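Local coordinates for protein xylosidase (Xanthomonas axonopodis pv. citri, PDB 6XN2) that probably hydrolyses xylo-oligosaccharides as a family 43 glycoside hydrolase, holding beta-D-xylopyranose units in a pocket of its beta-propeller, at residues D57-D69 / F81-H93. Numbering follows the deposited sequence.
With XYP (beta-D-xylopyranose), chain E.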
ATOM      1  N   ASP A  57      -5.331   9.059 -17.284  1.00 38.04           N
ATOM      2  CA  ASP A  57      -6.204   9.472 -18.356  1.00 41.72           C
ATOM      3  C   ASP A  57      -7.415  10.300 -17.891  1.00 42.75           C
ATOM      4  O   ASP A  57      -8.516  10.064 -18.294  1.00 40.83           O
ATOM      5  CB  ASP A  57      -6.611   8.249 -19.184  1.00 42.57           C
ATOM      6  CG  ASP A  57      -5.417   7.500 -19.725  1.00 51.49           C
ATOM      7  OD1 ASP A  57      -4.543   8.170 -20.281  1.00 58.98           O
ATOM      8  OD2 ASP A  57      -5.321   6.282 -19.587  1.00 38.78           O
ATOM      9  N   GLY A  58      -7.165  11.259 -17.023  1.00 39.56           N
ATOM     10  CA  GLY A  58      -8.205  12.120 -16.535  1.00 40.04           C
ATOM     11  C   GLY A  58      -9.202  11.600 -15.528  1.00 43.30           C
ATOM     12  O   GLY A  58     -10.037  12.341 -15.079  1.00 47.38           O
ATOM     13  N   ALA A  59      -9.139  10.333 -15.201  1.00 37.42           N
ATOM     14  CA  ALA A  59     -10.040   9.745 -14.210  1.00 29.09           C
ATOM     15  C   ALA A  59      -9.262   9.074 -13.085  1.00 32.30           C
ATOM     16  O   ALA A  59      -8.080   8.756 -13.236  1.00 30.53           O
ATOM     17  CB  ALA A  59     -10.984   8.749 -14.873  1.00 28.89           C
ATOM     18  N   LEU A  60      -9.925   8.876 -11.951  1.00 30.79           N
ATOM     19  CA  LEU A  60      -9.294   8.235 -10.808  1.00 29.92           C
ATOM     20  C   LEU A  60      -9.527   6.736 -10.868  1.00 31.64           C
ATOM     21  O   LEU A  60     -10.671   6.278 -10.826  1.00 30.92           O
ATOM     22  CB  LEU A  60      -9.834   8.799  -9.495  1.00 31.88           C
ATOM     23  CG  LEU A  60      -9.236   8.181  -8.223  1.00 30.58           C
ATOM     24  CD1 LEU A  60      -8.124   9.056  -7.685  1.00 31.49           C
ATOM     25  CD2 LEU A  60     -10.318   7.952  -7.191  1.00 35.45           C
ATOM     26  N   TYR A  61      -8.437   5.985 -11.002  1.00 31.16           N
ATOM     27  CA  TYR A  61      -8.486   4.525 -10.993  1.00 27.08           C
ATOM     28  C   TYR A  61      -7.981   3.994  -9.658  1.00 29.44           C
ATOM     29  O   TYR A  61      -6.995   4.488  -9.121  1.00 29.33           O
ATOM     30  CB  TYR A  61      -7.655   3.949 -12.143  1.00 27.21           C
ATOM     31  CG  TYR A  61      -8.291   4.163 -13.488  1.00 30.82           C
ATOM     32  CD1 TYR A  61      -8.096   5.345 -14.193  1.00 32.12           C
ATOM     33  CD2 TYR A  61      -9.099   3.187 -14.056  1.00 30.64           C
ATOM     34  CE1 TYR A  61      -8.690   5.542 -15.428  1.00 30.24           C
ATOM     35  CE2 TYR A  61      -9.692   3.380 -15.295  1.00 32.51           C
ATOM     36  CZ  TYR A  61      -9.487   4.555 -15.972  1.00 32.34           C
ATOM     37  OH  TYR A  61     -10.091   4.740 -17.202  1.00 31.81           O
ATOM     38  N   ILE A  62      -8.669   2.998  -9.114  1.00 29.67           N
ATOM     39  CA  ILE A  62      -8.239   2.392  -7.861  1.00 27.81           C
ATOM     40  C   ILE A  62      -7.901   0.926  -8.089  1.00 29.58           C
ATOM     41  O   ILE A  62      -8.661   0.192  -8.735  1.00 28.29           O
ATOM     42  CB  ILE A  62      -9.319   2.514  -6.774  1.00 29.51           C
ATOM     43  CG1 ILE A  62      -9.814   3.958  -6.679  1.00 31.10           C
ATOM     44  CG2 ILE A  62      -8.786   2.020  -5.437  1.00 29.08           C
ATOM     45  CD1 ILE A  62     -11.051   4.112  -5.814  1.00 30.45           C
ATOM     46  N   TYR A  63      -6.747   0.511  -7.576  1.00 28.16           N
ATOM     47  CA  TYR A  63      -6.293  -0.867  -7.699  1.00 27.33           C
ATOM     48  C   TYR A  63      -6.195  -1.462  -6.300  1.00 26.02           C
ATOM     49  O   TYR A  63      -5.179  -1.306  -5.618  1.00 26.37           O
ATOM     50  CB  TYR A  63      -4.947  -0.934  -8.437  1.00 24.85           C
ATOM     51  CG  TYR A  63      -5.019  -0.316  -9.820  1.00 27.82           C
ATOM     52  CD1 TYR A  63      -4.885   1.059  -9.999  1.00 28.09           C
ATOM     53  CD2 TYR A  63      -5.252  -1.098 -10.944  1.00 27.10           C
ATOM     54  CE1 TYR A  63      -4.977   1.635 -11.269  1.00 27.78           C
ATOM     55  CE2 TYR A  63      -5.340  -0.530 -12.215  1.00 28.84           C
ATOM     56  CZ  TYR A  63      -5.207   0.834 -12.370  1.00 28.51           C
ATOM     57  OH  TYR A  63      -5.298   1.404 -13.634  1.00 28.75           O
ATOM     58  N   PRO A  64      -7.274  -2.107  -5.850  1.00 28.55           N
ATOM     59  CA  PRO A  64      -7.306  -2.718  -4.520  1.00 26.85           C
ATOM     60  C   PRO A  64      -7.118  -4.236  -4.578  1.00 24.43           C
ATOM     61  O   PRO A  64      -7.129  -4.808  -5.675  1.00 26.41           O
ATOM     62  CB  PRO A  64      -8.705  -2.357  -4.024  1.00 25.11           C
ATOM     63  CG  PRO A  64      -9.539  -2.407  -5.295  1.00 25.03           C
ATOM     64  CD  PRO A  64      -8.617  -2.065  -6.462  1.00 24.85           C
ATOM     65  N   SER A  65      -6.920  -4.866  -3.420  1.00 24.40           N
ATOM     66  CA  SER A  65      -7.030  -6.318  -3.309  1.00 27.96           C
ATOM     67  C   SER A  65      -8.499  -6.708  -3.290  1.00 31.06           C
ATOM     68  O   SER A  65      -9.363  -5.861  -3.068  1.00 29.19           O
ATOM     69  CB  SER A  65      -6.349  -6.833  -2.044  1.00 28.77           C
ATOM     70  OG  SER A  65      -4.982  -6.486  -2.044  1.00 35.06           O
ATOM     71  N   HIS A  66      -8.773  -7.987  -3.509  1.00 29.71           N
ATOM     72  CA  HIS A  66     -10.163  -8.498  -3.521  1.00 29.61           C
ATOM     73  C   HIS A  66     -10.297  -9.619  -2.503  1.00 30.92           C
ATOM     74  O   HIS A  66      -9.938 -10.698  -2.817  1.00 32.99           O
ATOM     75  CB  HIS A  66     -10.561  -8.998  -4.905  1.00 31.97           C
ATOM     76  CG  HIS A  66     -11.955  -9.518  -4.934  1.00 36.32           C
ATOM     77  ND1 HIS A  66     -12.458 -10.233  -5.972  1.00 32.58           N
ATOM     78  CD2 HIS A  66     -12.957  -9.421  -4.049  1.00 31.79           C
ATOM     79  CE1 HIS A  66     -13.694 -10.561  -5.725  1.00 33.14           C
ATOM     80  NE2 HIS A  66     -14.017 -10.082  -4.568  1.00 33.89           N
ATOM     81  N   ASP A  67     -10.760  -9.295  -1.310  1.00 29.15           N
ATOM     82  CA  ASP A  67     -10.930 -10.251  -0.243  1.00 34.94           C
ATOM     83  C   ASP A  67     -12.050 -11.174  -0.576  1.00 32.42           C
ATOM     84  O   ASP A  67     -13.071 -10.747  -0.989  1.00 34.42           O
ATOM     85  CB  ASP A  67     -11.280  -9.536   1.055  1.00 32.45           C
ATOM     86  CG  ASP A  67     -10.136  -8.796   1.642  1.00 34.76           C
ATOM     87  OD1 ASP A  67      -9.009  -9.117   1.329  1.00 36.07           O
ATOM     88  OD2 ASP A  67     -10.365  -7.921   2.445  1.00 31.80           O
ATOM     89  N   LEU A  68     -11.857 -12.451  -0.346  1.00 35.64           N
ATOM     90  CA  LEU A  68     -12.861 -13.441  -0.658  1.00 40.68           C
ATOM     91  C   LEU A  68     -13.499 -14.061   0.565  1.00 42.33           C
ATOM     92  O   LEU A  68     -12.831 -14.450   1.457  1.00 39.91           O
ATOM     93  CB  LEU A  68     -12.258 -14.530  -1.504  1.00 37.15           C
ATOM     94  CG  LEU A  68     -11.766 -14.132  -2.861  1.00 34.21           C
ATOM     95  CD1 LEU A  68     -11.055 -15.266  -3.530  1.00 37.57           C
ATOM     96  CD2 LEU A  68     -12.907 -13.630  -3.694  1.00 35.53           C
ATOM     97  N   ASP A  69     -14.812 -14.179   0.547  1.00 48.41           N
ATOM     98  CA  ASP A  69     -15.552 -14.730   1.673  1.00 55.48           C
ATOM     99  C   ASP A  69     -15.805 -16.223   1.485  1.00 63.41           C
ATOM    100  O   ASP A  69     -16.695 -16.620   0.730  1.00 64.43           O
ATOM    101  CB  ASP A  69     -16.874 -13.984   1.852  1.00 56.66           C
ATOM    102  CG  ASP A  69     -17.606 -14.377   3.122  1.00 63.63           C
ATOM    103  OD1 ASP A  69     -16.991 -15.012   4.008  1.00 63.78           O
ATOM    104  OD2 ASP A  69     -18.802 -14.034   3.236  1.00 73.63           O
ATOM    105  N   PHE A  81      -6.102 -14.711   4.263  1.00 49.89           N
ATOM    106  CA  PHE A  81      -5.966 -13.739   3.223  1.00 45.12           C
ATOM    107  C   PHE A  81      -5.601 -14.569   1.991  1.00 43.62           C
ATOM    108  O   PHE A  81      -4.475 -14.635   1.604  1.00 40.43           O
ATOM    109  CB  PHE A  81      -4.878 -12.734   3.566  1.00 42.02           C
ATOM    110  CG  PHE A  81      -5.221 -11.821   4.690  1.00 43.57           C
ATOM    111  CD1 PHE A  81      -6.228 -10.924   4.575  1.00 41.57           C
ATOM    112  CD2 PHE A  81      -4.513 -11.855   5.851  1.00 47.40           C
ATOM    113  CE1 PHE A  81      -6.550 -10.094   5.605  1.00 42.17           C
ATOM    114  CE2 PHE A  81      -4.833 -11.026   6.894  1.00 45.15           C
ATOM    115  CZ  PHE A  81      -5.853 -10.145   6.764  1.00 41.16           C
ATOM    116  N   ASP A  82      -6.601 -15.195   1.396  1.00 45.98           N
ATOM    117  CA  ASP A  82      -6.450 -16.067   0.247  1.00 46.36           C
ATOM    118  C   ASP A  82      -6.963 -15.476  -1.040  1.00 42.48           C
ATOM    119  O   ASP A  82      -7.601 -16.136  -1.809  1.00 40.56           O
ATOM    120  CB  ASP A  82      -7.234 -17.333   0.512  1.00 49.92           C
ATOM    121  CG  ASP A  82      -6.749 -18.490  -0.281  1.00 57.56           C
ATOM    122  OD1 ASP A  82      -5.587 -18.499  -0.697  1.00 51.38           O
ATOM    123  OD2 ASP A  82      -7.540 -19.419  -0.480  1.00 67.01           O
ATOM    124  N   MET A  83      -6.652 -14.226  -1.283  1.00 40.47           N
ATOM    125  CA  MET A  83      -7.101 -13.560  -2.483  1.00 37.74           C
ATOM    126  C   MET A  83      -6.521 -14.184  -3.749  1.00 36.50           C
ATOM    127  O   MET A  83      -5.431 -14.675  -3.739  1.00 30.17           O
ATOM    128  CB  MET A  83      -6.824 -12.096  -2.336  1.00 35.19           C
ATOM    129  CG  MET A  83      -7.373 -11.579  -1.037  1.00 34.52           C
ATOM    130  SD  MET A  83      -6.214 -11.468   0.287  1.00 34.60           S
ATOM    131  CE  MET A  83      -5.616  -9.859  -0.075  1.00 35.31           C
ATOM    132  N   ALA A  84      -7.280 -14.145  -4.842  1.00 34.83           N
ATOM    133  CA  ALA A  84      -6.838 -14.808  -6.068  1.00 31.15           C
ATOM    134  C   ALA A  84      -6.905 -13.914  -7.297  1.00 31.57           C
ATOM    135  O   ALA A  84      -6.458 -14.307  -8.371  1.00 31.75           O
ATOM    136  CB  ALA A  84      -7.667 -16.065  -6.308  1.00 33.75           C
ATOM    137  N   ASP A  85      -7.489 -12.740  -7.147  1.00 31.17           N
ATOM    138  CA  ASP A  85      -7.733 -11.910  -8.349  1.00 31.60           C
ATOM    139  C   ASP A  85      -7.781 -10.424  -8.011  1.00 32.67           C
ATOM    140  O   ASP A  85      -7.836 -10.083  -6.857  1.00 29.64           O
ATOM    141  CB  ASP A  85      -9.064 -12.323  -8.970  1.00 31.31           C
ATOM    142  CG  ASP A  85     -10.260 -11.876  -8.156  1.00 35.98           C
ATOM    143  OD1 ASP A  85     -10.706 -10.796  -8.386  1.00 31.71           O
ATOM    144  OD2 ASP A  85     -10.696 -12.618  -7.302  1.00 35.26           O
ATOM    145  N   TYR A  86      -7.780  -9.595  -9.045  1.00 29.69           N
ATOM    146  CA  TYR A  86      -7.843  -8.188  -8.879  1.00 28.82           C
ATOM    147  C   TYR A  86      -8.897  -7.557  -9.750  1.00 31.35           C
ATOM    148  O   TYR A  86      -9.095  -7.938 -10.852  1.00 30.03           O
ATOM    149  CB  TYR A  86      -6.510  -7.537  -9.245  1.00 28.06           C
ATOM    150  CG  TYR A  86      -5.358  -7.936  -8.384  1.00 28.93           C
ATOM    151  CD1 TYR A  86      -5.381  -7.731  -7.045  1.00 30.10           C
ATOM    152  CD2 TYR A  86      -4.256  -8.506  -8.918  1.00 27.06           C
ATOM    153  CE1 TYR A  86      -4.346  -8.101  -6.258  1.00 29.62           C
ATOM    154  CE2 TYR A  86      -3.207  -8.880  -8.137  1.00 29.27           C
ATOM    155  CZ  TYR A  86      -3.261  -8.677  -6.801  1.00 29.24           C
ATOM    156  OH  TYR A  86      -2.233  -9.063  -6.013  1.00 31.01           O
ATOM    157  N   HIS A  87      -9.566  -6.586  -9.165  1.00 28.55           N
ATOM    158  CA  HIS A  87     -10.499  -5.755  -9.944  1.00 32.01           C
ATOM    159  C   HIS A  87      -9.902  -4.361 -10.076  1.00 30.25           C
ATOM    160  O   HIS A  87      -8.972  -4.048  -9.385  1.00 31.38           O
ATOM    161  CB  HIS A  87     -11.843  -5.622  -9.245  1.00 31.10           C
ATOM    162  CG  HIS A  87     -12.696  -6.826  -9.335  1.00 31.09           C
ATOM    163  ND1 HIS A  87     -13.968  -6.782  -9.795  1.00 35.15           N
ATOM    164  CD2 HIS A  87     -12.465  -8.097  -9.007  1.00 32.56           C
ATOM    165  CE1 HIS A  87     -14.478  -7.975  -9.752  1.00 34.94           C
ATOM    166  NE2 HIS A  87     -13.587  -8.784  -9.282  1.00 31.80           N
ATOM    167  N   VAL A  88     -10.460  -3.572 -10.967  1.00 29.98           N
ATOM    168  CA  VAL A  88     -10.085  -2.185 -11.074  1.00 29.01           C
ATOM    169  C   VAL A  88     -11.320  -1.320 -10.855  1.00 30.65           C
ATOM    170  O   VAL A  88     -12.319  -1.593 -11.383  1.00 32.13           O
ATOM    171  CB  VAL A  88      -9.418  -1.854 -12.403  1.00 31.89           C
ATOM    172  CG1 VAL A  88      -9.090  -0.395 -12.485  1.00 30.41           C
ATOM    173  CG2 VAL A  88      -8.164  -2.658 -12.554  1.00 31.52           C
ATOM    174  N   LEU A  89     -11.229  -0.303 -10.028  1.00 30.91           N
ATOM    175  CA  LEU A  89     -12.351   0.590  -9.776  1.00 30.05           C
ATOM    176  C   LEU A  89     -12.053   1.970 -10.349  1.00 31.01           C
ATOM    177  O   LEU A  89     -10.894   2.345 -10.499  1.00 30.12           O
ATOM    178  CB  LEU A  89     -12.639   0.685  -8.273  1.00 27.48           C
ATOM    179  CG  LEU A  89     -12.693  -0.645  -7.516  1.00 27.09           C
ATOM    180  CD1 LEU A  89     -12.830  -0.427  -6.002  1.00 29.74           C
ATOM    181  CD2 LEU A  89     -13.822  -1.520  -8.024  1.00 30.99           C
ATOM    182  N   ARG A  90     -13.094   2.727 -10.674  1.00 31.61           N
ATOM    183  CA  ARG A  90     -12.888   4.060 -11.223  1.00 29.86           C
ATOM    184  C   ARG A  90     -13.883   5.091 -10.690  1.00 28.26           C
ATOM    185  O   ARG A  90     -15.065   4.798 -10.506  1.00 31.75           O
ATOM    186  CB  ARG A  90     -12.961   4.017 -12.756  1.00 29.34           C
ATOM    187  CG  ARG A  90     -12.809   5.381 -13.434  1.00 30.75           C
ATOM    188  CD  ARG A  90     -12.772   5.247 -14.951  1.00 31.23           C
ATOM    189  NE  ARG A  90     -14.022   4.693 -15.461  1.00 31.81           N
ATOM    190  CZ  ARG A  90     -14.135   4.010 -16.596  1.00 41.56           C
ATOM    191  NH1 ARG A  90     -13.065   3.783 -17.348  1.00 34.26           N
ATOM    192  NH2 ARG A  90     -15.321   3.552 -16.974  1.00 36.74           N
ATOM    193  N   MET A  91     -13.385   6.298 -10.442  1.00 30.58           N
ATOM    194  CA  MET A  91     -14.241   7.468 -10.287  1.00 32.47           C
ATOM    195  C   MET A  91     -13.965   8.384 -11.466  1.00 31.76           C
ATOM    196  O   MET A  91     -12.856   8.901 -11.602  1.00 32.56           O
ATOM    197  CB  MET A  91     -13.980   8.189  -8.966  1.00 32.05           C
ATOM    198  CG  MET A  91     -14.466   7.424  -7.753  1.00 37.41           C
ATOM    199  SD  MET A  91     -14.073   8.280  -6.218  1.00 40.26           S
ATOM    200  CE  MET A  91     -15.054   9.766  -6.396  1.00 37.34           C
ATOM    201  N   ALA A  92     -14.964   8.567 -12.323  1.00 32.79           N
ATOM    202  CA  ALA A  92     -14.790   9.343 -13.548  1.00 32.67           C
ATOM    203  C   ALA A  92     -14.443  10.800 -13.252  1.00 33.34           C
ATOM    204  O   ALA A  92     -13.716  11.437 -14.012  1.00 32.91           O
ATOM    205  CB  ALA A  92     -16.041   9.267 -14.407  1.00 33.97           C
ATOM    206  N   HIS A  93     -14.963  11.315 -12.143  1.00 30.05           N
ATOM    207  CA  HIS A  93     -14.702  12.690 -11.725  1.00 33.31           C
ATOM    208  C   HIS A  93     -14.873  12.774 -10.207  1.00 33.42           C
ATOM    209  O   HIS A  93     -15.351  11.817  -9.590  1.00 31.79           O
ATOM    210  CB  HIS A  93     -15.641  13.663 -12.448  1.00 31.68           C
ATOM    211  CG  HIS A  93     -17.085  13.292 -12.340  1.00 36.97           C
ATOM    212  ND1 HIS A  93     -17.781  12.704 -13.374  1.00 35.84           N
ATOM    213  CD2 HIS A  93     -17.958  13.404 -11.312  1.00 36.81           C
ATOM    214  CE1 HIS A  93     -19.027  12.482 -12.992  1.00 38.76           C
ATOM    215  NE2 HIS A  93     -19.161  12.896 -11.744  1.00 38.35           N
TER
HETATM  216  O1  XYP E 402      -0.698  -8.081   5.735  1.00 38.05           O
HETATM  217  C1  XYP E 402      -1.634  -7.530   4.837  1.00 41.49           C
HETATM  218  C2  XYP E 402      -0.905  -7.147   3.566  1.00 41.04           C
HETATM  219  C3  XYP E 402      -1.833  -6.937   2.412  1.00 36.80           C
HETATM  220  C4  XYP E 402      -2.812  -8.086   2.305  1.00 39.65           C
HETATM  221  C5  XYP E 402      -3.530  -8.247   3.613  1.00 38.44           C
HETATM  222  O2  XYP E 402      -0.149  -5.952   3.706  1.00 38.59           O
HETATM  223  O3  XYP E 402      -0.953  -6.913   1.327  1.00 35.56           O
HETATM  224  O4  XYP E 402      -3.766  -7.810   1.331  1.00 38.52           O
HETATM  225  O5  XYP E 402      -2.619  -8.511   4.642  1.00 41.42           O
HETATM  226  O   HOH W   1      -6.300  -3.995  -8.365  1.00 28.66           O
HETATM  227  O   HOH W   2      -9.589  -5.828  -6.509  1.00 29.36           O
HETATM  228  O   HOH W   3      -6.651  -9.585  -4.373  1.00 29.97           O
HETATM  229  O   HOH W   4      -9.480 -12.285  -4.936  1.00 32.62           O
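Arg90 lies alongside Tyr61, both on the same face of two paired antiparallel strands. Its CB sits near Leu60 O. Arg90 CG is anti to the backbone N (chi1 178°) and stands over one face of the Tyr61 ring as a CH-pi contact, 4.2 Å from the centroid. The chain moves on to the phenol end, with Arg90 CD 3.5 Å from Tyr61 CZ. A bend at chi3 (63°) then turns the guanidinium so that Arg90 NH1 faces Tyr61 OH, to which it donates at 3.1 Å, within the guanidinium plane. The other terminal nitrogen, NH2, forms a salt bridge to Glu99 of the next strand.

The backbones of the two strands are joined directly. Leu60 and Met91 form one hydrogen-bonded pair, Ile62 and Leu89 another; Leu89 N to Ile62 O is nearly straight. Beyond Ile62 the strands separate and waters take over. Two of them each link Pro64 O to the backbone of His87, and a third joins His66 N to Asp85 O.

At the far end His66 ND1 donates to Asp85 OD1 at 3.0 Å. The oxygen lies in the imidazole plane and uses its syn lone pair, although the carboxylate is turned 82° from the ring. Met83 CE touches Ser65 CB (3.7 Å) and reaches xylose O4 at 3.1 Å. Phe81 lays one ring face against the sugar, and Ser65 OG is hydrogen-bonded to Asp50, which also hydrogen-bonds the sugar.

The pairing joins the two middle strands of a four-stranded antiparallel propeller blade, whose pocket end lines the xylose site of this family 43 fold.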